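Local coordinates for Alpha/beta hydrolase fold protein (Nakamurella multipartita, PDB 4Y7D) that is probably a hydrolase of the alpha/beta hydrolase fold, its natural substrate not established, at residues A[83-94]-A[112-123]. Residues are numbered along the deposited sequence; the frame is centred on the assembly and turned at random. Where two conformers were deposited one is given.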
loop_
_atom_site.group_PDB
_atom_site.type_symbol
_atom_site.label_atom_id
_atom_site.label_comp_id
_atom_site.label_asym_id
_atom_site.label_seq_id
_atom_site.Cartn_x
_atom_site.Cartn_y
_atom_site.Cartn_z
ATOM N N ASP A 83 14.193 7.446 -1.550
ATOM C CA ASP A 83 14.369 8.889 -1.418
ATOM C C ASP A 83 14.025 9.650 -2.699
ATOM O O ASP A 83 13.386 10.721 -2.624
ATOM C CB ASP A 83 15.774 9.246 -0.978
ATOM C CG ASP A 83 15.855 10.643 -0.429
ATOM O OD1 ASP A 83 15.281 10.920 0.667
ATOM O OD2 ASP A 83 16.489 11.462 -1.098
ATOM N N GLU A 84 14.409 9.103 -3.854
ATOM C CA GLU A 84 14.016 9.682 -5.135
ATOM C C GLU A 84 12.487 9.607 -5.389
ATOM O O GLU A 84 11.917 10.497 -5.979
ATOM C CB GLU A 84 14.753 9.030 -6.284
ATOM C CG GLU A 84 16.229 9.359 -6.222
ATOM C CD GLU A 84 17.119 8.497 -7.113
ATOM O OE1 GLU A 84 16.721 7.421 -7.568
ATOM O OE2 GLU A 84 18.231 8.947 -7.349
ATOM N N GLN A 85 11.850 8.515 -4.967
ATOM C CA GLN A 85 10.402 8.432 -5.074
ATOM C C GLN A 85 9.724 9.471 -4.192
ATOM O O GLN A 85 8.766 10.099 -4.643
ATOM C CB GLN A 85 9.925 6.990 -4.833
ATOM C CG GLN A 85 10.453 6.089 -5.934
ATOM C CD GLN A 85 9.955 4.665 -5.943
ATOM O OE1 GLN A 85 9.091 4.285 -5.145
ATOM N NE2 GLN A 85 10.468 3.867 -6.912
ATOM N N ALA A 86 10.214 9.680 -2.967
ATOM C CA ALA A 86 9.725 10.786 -2.128
ATOM C C ALA A 86 9.880 12.144 -2.853
ATOM O O ALA A 86 8.956 12.992 -2.828
ATOM C CB ALA A 86 10.465 10.829 -0.830
ATOM N N GLU A 87 11.034 12.355 -3.477
ATOM C CA GLU A 87 11.298 13.583 -4.225
ATOM C C GLU A 87 10.307 13.747 -5.350
ATOM O O GLU A 87 9.814 14.863 -5.596
ATOM C CB GLU A 87 12.724 13.645 -4.754
ATOM C CG GLU A 87 13.192 15.060 -5.065
ATOM C CD GLU A 87 13.267 15.966 -3.822
ATOM O OE1 GLU A 87 13.580 15.492 -2.718
ATOM O OE2 GLU A 87 13.070 17.185 -3.976
ATOM N N LEU A 88 9.936 12.649 -5.987
ATOM C CA LEU A 88 8.929 12.671 -7.038
ATOM C C LEU A 88 7.584 13.038 -6.505
ATOM O O LEU A 88 6.892 13.823 -7.114
ATOM C CB LEU A 88 8.837 11.296 -7.728
ATOM C CG LEU A 88 7.880 11.136 -8.903
ATOM C CD1 LEU A 88 8.228 12.031 -10.067
ATOM C CD2 LEU A 88 7.822 9.694 -9.375
ATOM N N TYR A 89 7.211 12.511 -5.341
ATOM C CA TYR A 89 5.909 12.840 -4.778
ATOM C C TYR A 89 5.811 14.331 -4.450
ATOM O O TYR A 89 4.776 14.991 -4.667
ATOM C CB TYR A 89 5.609 12.059 -3.460
ATOM C CG TYR A 89 5.737 10.545 -3.561
ATOM C CD1 TYR A 89 5.521 9.890 -4.785
ATOM C CD2 TYR A 89 6.038 9.791 -2.437
ATOM C CE1 TYR A 89 5.625 8.508 -4.882
ATOM C CE2 TYR A 89 6.186 8.405 -2.532
ATOM C CZ TYR A 89 5.976 7.787 -3.740
ATOM O OH TYR A 89 6.152 6.448 -3.872
ATOM N N ALA A 90 6.877 14.883 -3.908
ATOM C CA ALA A 90 6.884 16.345 -3.579
ATOM C C ALA A 90 6.812 17.138 -4.871
ATOM O O ALA A 90 6.133 18.170 -4.932
ATOM C CB ALA A 90 8.151 16.708 -2.788
ATOM N N ALA A 91 7.507 16.669 -5.900
ATOM C CA ALA A 91 7.429 17.322 -7.213
ATOM C C ALA A 91 6.039 17.187 -7.857
ATOM O O ALA A 91 5.558 18.102 -8.534
ATOM C CB ALA A 91 8.520 16.780 -8.129
ATOM N N LEU A 92 5.372 16.067 -7.617
ATOM C CA LEU A 92 3.995 15.886 -8.021
ATOM C C LEU A 92 3.070 16.908 -7.295
ATOM O O LEU A 92 2.246 17.546 -7.924
ATOM C CB LEU A 92 3.562 14.455 -7.707
ATOM C CG LEU A 92 2.083 14.133 -7.952
ATOM C CD1 LEU A 92 1.563 14.439 -9.346
ATOM C CD2 LEU A 92 1.854 12.676 -7.583
ATOM N N PHE A 93 3.254 17.092 -5.986
ATOM C CA PHE A 93 2.464 18.060 -5.242
ATOM C C PHE A 93 2.712 19.449 -5.849
ATOM O O PHE A 93 1.800 20.217 -6.089
ATOM C CB PHE A 93 2.909 18.068 -3.769
ATOM C CG PHE A 93 2.465 16.851 -2.941
ATOM C CD1 PHE A 93 1.753 15.786 -3.476
ATOM C CD2 PHE A 93 2.789 16.799 -1.582
ATOM C CE1 PHE A 93 1.407 14.689 -2.678
ATOM C CE2 PHE A 93 2.440 15.743 -0.775
ATOM C CZ PHE A 93 1.752 14.648 -1.327
ATOM N N ASP A 94 3.970 19.758 -6.149
ATOM C CA ASP A 94 4.283 21.047 -6.806
ATOM C C ASP A 94 3.501 21.181 -8.138
ATOM O O ASP A 94 2.913 22.249 -8.439
ATOM C CB ASP A 94 5.774 21.187 -7.147
ATOM C CG ASP A 94 6.676 21.365 -5.938
ATOM O OD1 ASP A 94 6.182 21.573 -4.827
ATOM O OD2 ASP A 94 7.916 21.302 -6.139
ATOM N N SER A 112 9.224 4.891 0.513
ATOM C CA SER A 112 9.147 6.176 -0.160
ATOM C C SER A 112 8.220 7.130 0.642
ATOM O O SER A 112 8.470 8.334 0.686
ATOM C CB SER A 112 8.629 6.002 -1.573
ATOM O OG SER A 112 7.336 5.406 -1.675
ATOM N N SER A 113 7.216 6.587 1.280
ATOM C CA SER A 113 6.279 7.436 2.074
ATOM C C SER A 113 6.989 7.935 3.340
ATOM O O SER A 113 6.865 9.140 3.712
ATOM C CB SER A 113 5.032 6.662 2.419
ATOM O OG SER A 113 4.327 6.237 1.253
ATOM N N TYR A 114 7.688 7.026 4.048
ATOM C CA TYR A 114 8.481 7.431 5.180
ATOM C C TYR A 114 9.526 8.477 4.783
ATOM O O TYR A 114 9.709 9.477 5.525
ATOM C CB TYR A 114 9.147 6.277 5.878
ATOM C CG TYR A 114 8.221 5.382 6.664
ATOM C CD1 TYR A 114 7.319 5.909 7.622
ATOM C CD2 TYR A 114 8.205 4.018 6.445
ATOM C CE1 TYR A 114 6.523 5.092 8.375
ATOM C CE2 TYR A 114 7.399 3.164 7.204
ATOM C CZ TYR A 114 6.537 3.701 8.152
ATOM O OH TYR A 114 5.739 2.889 8.903
ATOM N N ARG A 115 10.198 8.295 3.657
ATOM C CA ARG A 115 11.154 9.320 3.221
ATOM C C ARG A 115 10.509 10.705 2.958
ATOM O O ARG A 115 11.124 11.758 3.213
ATOM C CB ARG A 115 11.961 8.872 2.002
ATOM C CG ARG A 115 12.983 7.760 2.265
ATOM C CD ARG A 115 13.919 8.063 3.437
ATOM N NE ARG A 115 14.792 9.184 3.104
ATOM C CZ ARG A 115 15.454 9.919 3.978
ATOM N NH1 ARG A 115 15.268 9.775 5.298
ATOM N NH2 ARG A 115 16.250 10.877 3.510
ATOM N N LEU A 116 9.315 10.696 2.393
ATOM C CA LEU A 116 8.595 11.937 2.144
ATOM C C LEU A 116 8.302 12.621 3.485
ATOM O O LEU A 116 8.567 13.811 3.673
ATOM C CB LEU A 116 7.292 11.649 1.402
ATOM C CG LEU A 116 6.465 12.894 1.039
ATOM C CD1 LEU A 116 7.209 13.802 0.046
ATOM C CD2 LEU A 116 5.118 12.520 0.485
ATOM N N ALA A 117 7.779 11.856 4.450
ATOM C CA ALA A 117 7.488 12.438 5.757
ATOM C C ALA A 117 8.750 12.912 6.499
ATOM O O ALA A 117 8.708 13.925 7.202
ATOM C CB ALA A 117 6.659 11.470 6.633
ATOM N N ALA A 118 9.857 12.177 6.347
ATOM C CA ALA A 118 11.129 12.488 7.006
ATOM C C ALA A 118 11.807 13.704 6.440
ATOM O O ALA A 118 12.267 14.566 7.195
ATOM C CB ALA A 118 12.089 11.280 6.935
ATOM N N ARG A 119 11.918 13.780 5.122
ATOM C CA ARG A 119 12.700 14.801 4.464
ATOM C C ARG A 119 11.900 15.963 3.932
ATOM O O ARG A 119 12.461 17.037 3.734
ATOM C CB ARG A 119 13.544 14.122 3.354
ATOM C CG ARG A 119 14.668 14.998 2.802
ATOM C CD ARG A 119 15.687 14.197 1.986
ATOM N NE ARG A 119 15.010 13.443 0.944
ATOM C CZ ARG A 119 14.548 13.975 -0.191
ATOM N NH1 ARG A 119 14.722 15.286 -0.439
ATOM N NH2 ARG A 119 13.896 13.198 -1.080
ATOM N N HIS A 120 10.592 15.797 3.740
ATOM C CA HIS A 120 9.680 16.843 3.314
ATOM C C HIS A 120 8.528 16.986 4.323
ATOM O O HIS A 120 7.346 16.918 3.953
ATOM C CB HIS A 120 9.107 16.487 1.949
ATOM C CG HIS A 120 10.108 16.457 0.835
ATOM N ND1 HIS A 120 10.344 17.547 0.035
ATOM C CD2 HIS A 120 10.890 15.463 0.358
ATOM C CE1 HIS A 120 11.257 17.236 -0.867
ATOM N NE2 HIS A 120 11.590 15.974 -0.700
ATOM N N PRO A 121 8.840 17.187 5.603
ATOM C CA PRO A 121 7.766 17.246 6.619
ATOM C C PRO A 121 6.705 18.324 6.384
ATOM O O PRO A 121 5.541 18.138 6.725
ATOM C CB PRO A 121 8.547 17.516 7.925
ATOM C CG PRO A 121 9.774 18.257 7.453
ATOM C CD PRO A 121 10.159 17.480 6.213
ATOM N N ASP A 122 7.086 19.436 5.773
ATOM C CA ASP A 122 6.113 20.489 5.483
ATOM C C ASP A 122 5.038 20.060 4.461
ATOM O O ASP A 122 4.045 20.772 4.312
ATOM C CB ASP A 122 6.834 21.736 4.915
ATOM C CG ASP A 122 7.713 22.440 5.955
ATOM O OD1 ASP A 122 7.658 22.112 7.157
ATOM O OD2 ASP A 122 8.467 23.356 5.551
ATOM N N ARG A 123 5.278 18.982 3.729
ATOM C CA ARG A 123 4.387 18.512 2.663
ATOM C C ARG A 123 3.441 17.381 3.110
ATOM O O ARG A 123 2.560 16.979 2.340
ATOM C CB ARG A 123 5.185 17.984 1.476
ATOM C CG ARG A 123 6.290 18.872 0.977
ATOM C CD ARG A 123 5.883 20.293 0.708
ATOM N NE ARG A 123 5.002 20.490 -0.462
ATOM C CZ ARG A 123 5.415 20.558 -1.742
ATOM N NH1 ARG A 123 6.672 20.363 -2.077
ATOM N NH2 ARG A 123 4.535 20.788 -2.699
#
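Arg119 reaches across to two acids of helix 83-94. With chi3 bent to 54°, its guanidinium sets NH1 and NH2 end-on to a single oxygen, Glu87 OE1, which lies in the guanidinium plane 2.6 Å from NH1. In the conformer described here, one of two modelled for Asp83, NE bonds Asp83 OD1 on the syn side, and Arg115 takes that same OD1 side-on through NE and NH2, its NH1 turning to Glu234 and the Leu233 carbonyl. Glu87 OE1 also accepts His120 NE2 at 2.9 Å, from above the carboxylate plane; Ala90 CB lies over one imidazole face, a CH-pi contact, the Glu87 bond probably fixing the ring's rotation. With an alanine at 119 the cation bridging both acids is gone; Asp83 would keep Arg115, but Glu87, held across this contact by His120 alone, would probably turn more freely. Beneath, Ala86 fits knob-into-hole among Ser112, Arg115, Leu116 and Arg119. Leu116, CG anti to the backbone N (chi1 -178°), puts CD1 by Ala90 and CD2 by Phe93 and Tyr89 CB. Deeper, Tyr89 OH and Ser112 OG share a 2.7 Å hydrogen bond. At the far end Arg123 NH2 salt-bridges Asp94 OD1 and bonds the Leu98 carbonyl, NE that of Ala99. The helices, crossing at -66°, pack as neighbours against the central sheet of an alpha/beta hydrolase fold.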